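Local coordinates for BLUF domain-containing protein (Acinetobacter baumannii, PDB 6W6Z), which probably senses blue light through a flavin bound in its BLUF domain, seen here as flavin mononucleotide in the ground state, at residues S9-K14 and A45-F50; Y96-T101 and T138-V143. All coordinates share one frame; numbering follows the deposited sequence.

How the interactions relate
Both contacts reach the five-stranded sheet of the BLUF fold, and their centres lie about 15 Å apart. Interaction 1 joins two neighbouring strands inside the sheet. Interaction 2 lies on strand 95-98, an outermost strand of the sheet, where the loop after helix 125-134 runs past. The two touch directly: Asp-46 OD1 forms a salt bridge with Arg-99 NH1 at 3.0 Å, and Ala-45 CB packs on Arg-99 CG at 3.7 Å. Interaction 1 belongs to the flavin pocket, since the side chain of Phe-49 is about 4 Å from the bound flavin mononucleotide. Interaction 2 lies farther off, with the side chain of Tyr-96 about 9 Å from the bound flavin mononucleotide.

Interaction 1. Residues S9-K14 and A45-F50; sequences SQRNEK and ADNAFF
Ser-9 and Phe-49 form an antiparallel hydrogen-bonded pair with two backbone bonds. Ser-9 N gives to Phe-49 O at 3.0 Å, and Phe-49 N gives to Ser-9 O at 2.9 Å. Gln-10 and Ala-48 follow as a non-hydrogen-bonded pair. A third bond closes the ladder, from Arg-11 N to Asn-47 O at 2.8 Å.

These bonds join the end of strand 2-11 to the start of strand 48-54 in the mixed sheet of the BLUF domain. The short segments are well off strict antiparallel, with 141° between their directions. Ser-9 and Phe-49 put their side chains on the face covered by helix 18-36, where the flavin mononucleotide touches Phe-49.

Two side-chain contacts lie on that face. Ser-9 OG lies at the edge of the Phe-49 ring, 3.4 Å from Phe-49 CD2. The chi1 of Ser-9, 68°, sets OG between the backbone N and the carbonyl carbon. OG also hydrogen-bonds to His-73 of strand 73-83, which flanks strand 2-11 on its other side. Arg-11 CB approaches Phe-49 CE2 obliquely at 4.0 Å.

Polar side chains gather at Asn-47, in the type I' turn of the hairpin between strands 39-45 and 48-54. Asn-47 OD1 lies in the guanidinium plane of Arg-11, at its edge, but 3.5 Å from Arg-11 NE. The amide and guanidinium planes are 53° apart. The Arg-11 guanidinium has its stronger partner in Asn-15 O. On the other face, the Gln-10 amide lies by Asn-47 O, with NE2 close but not hydrogen-bonded to it. A nearly straight bond from Gln-10 NE2 to Glu-13 OE2 at 2.8 Å holds it there, and Asn-116 binds Gln-10 OE1.

Interaction 2. Residues Y96-T101 and T138-V143; sequences YVQRNT and TKMNTV
Strand 95-98, an outermost strand of the BLUF sheet, is met here by the loop that follows helix 125-134. Thr-138 makes the main link. Thr-138 N gives a hydrogen bond to Tyr-96 O at 2.8 Å. Two residues along the strand, Gln-98 N makes a weak bond to Thr-138 OG1 at 3.3 Å. In Thr-138 a chi1 of -57° keeps OG1 beside the backbone N, on the side where it meets Gln-98 N. The methyl CG2 of Thr-138 goes anti to that backbone N and touches both Gln-98 and Tyr-96, 3.9 Å from Gln-98 NE2 and also near Tyr-96 CE2. The Gln-98 side chain crosses Thr-138 at about a right angle.

Within the sheet the strand pairs in parallel with strand 39-45, through backbone bonds of Val-97 with Leu-42 and Tyr-44. The loop meets the strand from the side away from strand 39-45, through Thr-138.

The Tyr-96 ring carries the rest of the contact. Thr-138 O lies at its edge, in the ring plane, 3.5 Å from Tyr-96 CD2. Met-140 comes in obliquely, with Met-140 CG 3.5 Å from Tyr-96 CD2. The methionine chain bends at chi2 and chi3, and Met-140 SD is then 4.9 Å from the centroid of the Tyr-96 ring in a Met-aromatic contact, 66° off the ring normal. Helix 18-36 also packs on this tyrosine, through Leu-22, Leu-26 and Arg-30. Tyr-96 N is hydrogen-bonded to Gln-137 OE1, just ahead of Thr-138.

Interaction 1. Residues S9-K14 and A45-F50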
loop_
_atom_site.group_PDB
_atom_site.type_symbol
_atom_site.label_atom_id
_atom_site.label_comp_id
_atom_site.label_asym_id
_atom_site.label_seq_id
_atom_site.Cartn_x
_atom_site.Cartn_y
_atom_site.Cartn_z
ATOM N N SER A 9 -5.527 6.524 -0.792
ATOM C CA SER A 9 -5.591 7.640 0.195
ATOM C C SER A 9 -4.723 8.801 -0.289
ATOM O O SER A 9 -3.858 8.600 -1.154
ATOM C CB SER A 9 -5.144 7.205 1.575
ATOM O OG SER A 9 -3.754 6.916 1.566
ATOM N N GLN A 10 -4.980 9.982 0.256
ATOM C CA GLN A 10 -4.135 11.179 0.024
ATOM C C GLN A 10 -3.104 11.264 1.149
ATOM O O GLN A 10 -3.437 11.103 2.361
ATOM C CB GLN A 10 -5.012 12.427 -0.049
ATOM C CG GLN A 10 -4.240 13.639 -0.540
ATOM C CD GLN A 10 -3.912 13.589 -2.016
ATOM O OE1 GLN A 10 -4.443 12.778 -2.756
ATOM N NE2 GLN A 10 -3.053 14.486 -2.472
ATOM N N ARG A 11 -1.854 11.501 0.797
ATOM C CA ARG A 11 -0.850 11.684 1.857
ATOM C C ARG A 11 -1.156 12.993 2.580
ATOM O O ARG A 11 -1.479 13.965 1.887
ATOM C CB ARG A 11 0.556 11.764 1.277
ATOM C CG ARG A 11 1.576 11.951 2.378
ATOM C CD ARG A 11 2.943 12.090 1.813
ATOM N NE ARG A 11 3.291 13.460 1.480
ATOM C CZ ARG A 11 3.735 14.348 2.369
ATOM N NH1 ARG A 11 3.845 14.016 3.650
ATOM N NH2 ARG A 11 4.038 15.566 1.964
ATOM N N ASN A 12 -1.003 13.026 3.908
ATOM C CA ASN A 12 -1.182 14.286 4.692
ATOM C C ASN A 12 -0.045 15.260 4.387
ATOM O O ASN A 12 1.003 15.164 5.026
ATOM C CB ASN A 12 -1.296 14.037 6.185
ATOM C CG ASN A 12 -1.693 15.284 6.961
ATOM O OD1 ASN A 12 -1.615 16.390 6.445
ATOM N ND2 ASN A 12 -2.129 15.109 8.203
ATOM N N GLU A 13 -0.317 16.242 3.537
ATOM C CA GLU A 13 0.707 17.198 3.048
ATOM C C GLU A 13 1.130 18.108 4.212
ATOM O O GLU A 13 2.144 18.795 4.086
ATOM C CB GLU A 13 0.196 18.003 1.851
ATOM C CG GLU A 13 -0.171 17.160 0.631
ATOM C CD GLU A 13 -1.659 16.865 0.464
ATOM O OE1 GLU A 13 -2.422 17.146 1.406
ATOM O OE2 GLU A 13 -2.054 16.350 -0.607
ATOM N N LYS A 14 0.430 18.096 5.339
ATOM C CA LYS A 14 0.870 18.926 6.494
ATOM C C LYS A 14 2.215 18.410 7.016
ATOM O O LYS A 14 2.971 19.229 7.554
ATOM C CB LYS A 14 -0.172 18.952 7.606
ATOM C CG LYS A 14 -1.446 19.700 7.247
ATOM C CD LYS A 14 -2.543 19.469 8.248
ATOM C CE LYS A 14 -2.110 19.730 9.672
ATOM N NZ LYS A 14 -3.278 19.962 10.546
ATOM N N ALA A 45 2.918 7.627 -4.784
ATOM C CA ALA A 45 3.310 8.581 -5.842
ATOM C C ALA A 45 2.422 9.809 -5.761
ATOM O O ALA A 45 1.250 9.702 -5.275
ATOM C CB ALA A 45 3.167 7.923 -7.189
ATOM N N ASP A 46 2.939 10.954 -6.188
ATOM C CA ASP A 46 2.092 12.153 -6.379
ATOM C C ASP A 46 1.238 12.412 -5.118
ATOM O O ASP A 46 0.018 12.693 -5.236
ATOM C CB ASP A 46 1.263 11.958 -7.659
ATOM C CG ASP A 46 2.065 12.150 -8.930
ATOM O OD1 ASP A 46 3.280 12.199 -8.816
ATOM O OD2 ASP A 46 1.457 12.286 -10.033
ATOM N N ASN A 47 1.857 12.386 -3.940
ATOM C CA ASN A 47 1.233 12.705 -2.618
ATOM C C ASN A 47 0.035 11.800 -2.347
ATOM O O ASN A 47 -0.919 12.275 -1.706
ATOM C CB ASN A 47 0.792 14.171 -2.517
ATOM C CG ASN A 47 1.972 15.116 -2.382
ATOM O OD1 ASN A 47 2.996 14.761 -1.789
ATOM N ND2 ASN A 47 1.849 16.315 -2.931
ATOM N N ALA A 48 0.084 10.533 -2.742
ATOM C CA ALA A 48 -1.046 9.609 -2.506
ATOM C C ALA A 48 -0.537 8.184 -2.381
ATOM O O ALA A 48 0.577 7.897 -2.862
ATOM C CB ALA A 48 -2.065 9.748 -3.620
ATOM N N PHE A 49 -1.330 7.353 -1.719
ATOM C CA PHE A 49 -1.029 5.916 -1.512
ATOM C C PHE A 49 -2.067 5.036 -2.193
ATOM O O PHE A 49 -3.239 5.351 -2.327
ATOM C CB PHE A 49 -1.024 5.594 -0.025
ATOM C CG PHE A 49 0.006 6.290 0.800
ATOM C CD1 PHE A 49 1.334 5.840 0.805
ATOM C CD2 PHE A 49 -0.345 7.350 1.632
ATOM C CE1 PHE A 49 2.269 6.435 1.634
ATOM C CE2 PHE A 49 0.616 7.970 2.420
ATOM C CZ PHE A 49 1.922 7.497 2.433
ATOM N N PHE A 50 -1.635 3.831 -2.489
ATOM C CA PHE A 50 -2.514 2.707 -2.827
ATOM C C PHE A 50 -1.993 1.562 -1.988
ATOM O O PHE A 50 -0.764 1.431 -1.938
ATOM C CB PHE A 50 -2.507 2.370 -4.317
ATOM C CG PHE A 50 -3.185 1.045 -4.598
ATOM C CD1 PHE A 50 -2.529 -0.168 -4.400
ATOM C CD2 PHE A 50 -4.530 1.013 -4.928
ATOM C CE1 PHE A 50 -3.180 -1.375 -4.604
ATOM C CE2 PHE A 50 -5.179 -0.201 -5.158
ATOM C CZ PHE A 50 -4.516 -1.390 -4.963
#

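Interaction 2. Residues Y96-T101 and T138-V143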
loop_
_atom_site.group_PDB
_atom_site.type_symbol
_atom_site.label_atom_id
_atom_site.label_comp_id
_atom_site.label_asym_id
_atom_site.label_seq_id
_atom_site.Cartn_x
_atom_site.Cartn_y
_atom_site.Cartn_z
ATOM N N TYR A 96 7.094 -2.370 -1.053
ATOM C CA TYR A 96 7.036 -0.935 -1.364
ATOM C C TYR A 96 7.370 -0.733 -2.830
ATOM O O TYR A 96 8.458 -1.140 -3.260
ATOM C CB TYR A 96 7.983 -0.161 -0.470
ATOM C CG TYR A 96 7.862 1.327 -0.666
ATOM C CD1 TYR A 96 6.638 1.965 -0.522
ATOM C CD2 TYR A 96 8.935 2.085 -1.030
ATOM C CE1 TYR A 96 6.503 3.330 -0.686
ATOM C CE2 TYR A 96 8.828 3.457 -1.179
ATOM C CZ TYR A 96 7.599 4.075 -1.051
ATOM O OH TYR A 96 7.488 5.429 -1.219
ATOM N N VAL A 97 6.480 -0.039 -3.539
ATOM C CA VAL A 97 6.667 0.328 -4.973
ATOM C C VAL A 97 6.414 1.821 -5.165
ATOM O O VAL A 97 5.409 2.337 -4.675
ATOM C CB VAL A 97 5.726 -0.513 -5.847
ATOM C CG1 VAL A 97 5.885 -0.211 -7.318
ATOM C CG2 VAL A 97 5.912 -1.979 -5.580
ATOM N N GLN A 98 7.285 2.495 -5.901
ATOM C CA GLN A 98 7.067 3.912 -6.263
ATOM C C GLN A 98 6.836 3.979 -7.767
ATOM O O GLN A 98 6.822 2.948 -8.393
ATOM C CB GLN A 98 8.238 4.786 -5.803
ATOM C CG GLN A 98 8.356 4.834 -4.281
ATOM C CD GLN A 98 9.300 5.905 -3.787
ATOM O OE1 GLN A 98 9.173 6.374 -2.648
ATOM N NE2 GLN A 98 10.250 6.273 -4.632
ATOM N N ARG A 99 6.565 5.176 -8.283
ATOM C CA ARG A 99 6.359 5.434 -9.726
ATOM C C ARG A 99 7.529 4.861 -10.538
ATOM O O ARG A 99 8.721 5.081 -10.188
ATOM C CB ARG A 99 6.269 6.941 -9.963
ATOM C CG ARG A 99 4.913 7.458 -10.379
ATOM C CD ARG A 99 4.961 8.968 -10.425
ATOM N NE ARG A 99 5.768 9.495 -11.507
ATOM C CZ ARG A 99 5.880 10.789 -11.769
ATOM N NH1 ARG A 99 5.271 11.659 -10.979
ATOM N NH2 ARG A 99 6.636 11.211 -12.771
ATOM N N ASN A 100 7.207 4.146 -11.605
ATOM C CA ASN A 100 8.188 3.583 -12.553
ATOM C C ASN A 100 7.584 3.816 -13.928
ATOM O O ASN A 100 6.392 4.208 -13.984
ATOM C CB ASN A 100 8.491 2.115 -12.250
ATOM C CG ASN A 100 7.320 1.180 -12.477
ATOM O OD1 ASN A 100 6.459 1.431 -13.326
ATOM N ND2 ASN A 100 7.310 0.067 -11.751
ATOM N N THR A 101 8.346 3.565 -14.988
ATOM C CA THR A 101 7.857 3.881 -16.354
ATOM C C THR A 101 6.652 3.003 -16.711
ATOM O O THR A 101 5.784 3.508 -17.390
ATOM C CB THR A 101 9.004 3.884 -17.378
ATOM O OG1 THR A 101 9.602 2.596 -17.428
ATOM C CG2 THR A 101 10.051 4.923 -17.085
ATOM N N THR A 138 11.048 -0.875 -4.304
ATOM C CA THR A 138 11.854 0.328 -3.976
ATOM C C THR A 138 12.488 0.133 -2.592
ATOM O O THR A 138 11.738 0.040 -1.588
ATOM C CB THR A 138 11.004 1.600 -4.055
ATOM O OG1 THR A 138 10.450 1.668 -5.373
ATOM C CG2 THR A 138 11.785 2.843 -3.697
ATOM N N LYS A 139 13.816 0.071 -2.514
ATOM C CA LYS A 139 14.522 -0.087 -1.211
ATOM C C LYS A 139 14.474 1.242 -0.469
ATOM O O LYS A 139 14.695 2.274 -1.143
ATOM C CB LYS A 139 15.980 -0.514 -1.420
ATOM N N MET A 140 14.233 1.239 0.852
ATOM C CA MET A 140 14.081 2.500 1.629
ATOM C C MET A 140 14.982 2.610 2.880
ATOM O O MET A 140 14.917 3.689 3.547
ATOM C CB MET A 140 12.618 2.651 2.037
ATOM C CG MET A 140 11.757 2.936 0.815
ATOM S SD MET A 140 12.163 4.518 0.019
ATOM C CE MET A 140 11.404 5.649 1.185
ATOM N N ASN A 141 15.794 1.604 3.203
ATOM C CA ASN A 141 16.751 1.687 4.349
ATOM C C ASN A 141 15.959 1.953 5.627
ATOM O O ASN A 141 16.020 3.082 6.153
ATOM C CB ASN A 141 17.776 2.820 4.221
ATOM C CG ASN A 141 18.733 2.653 3.067
ATOM O OD1 ASN A 141 19.359 1.611 2.924
ATOM N ND2 ASN A 141 18.862 3.683 2.250
ATOM N N THR A 142 15.167 0.989 6.056
ATOM C CA THR A 142 14.328 1.117 7.262
ATOM C C THR A 142 15.075 0.428 8.406
ATOM O O THR A 142 15.740 -0.599 8.149
ATOM C CB THR A 142 12.923 0.548 7.022
ATOM O OG1 THR A 142 13.033 -0.817 6.615
ATOM C CG2 THR A 142 12.160 1.308 5.962
ATOM N N VAL A 143 14.951 0.983 9.610
ATOM C CA VAL A 143 15.547 0.423 10.851
ATOM C C VAL A 143 15.068 -1.040 10.943
ATOM O O VAL A 143 14.016 -1.354 10.337
ATOM C CB VAL A 143 15.201 1.373 12.020
ATOM C CG1 VAL A 143 13.960 0.976 12.803
ATOM C CG2 VAL A 143 16.395 1.603 12.921
#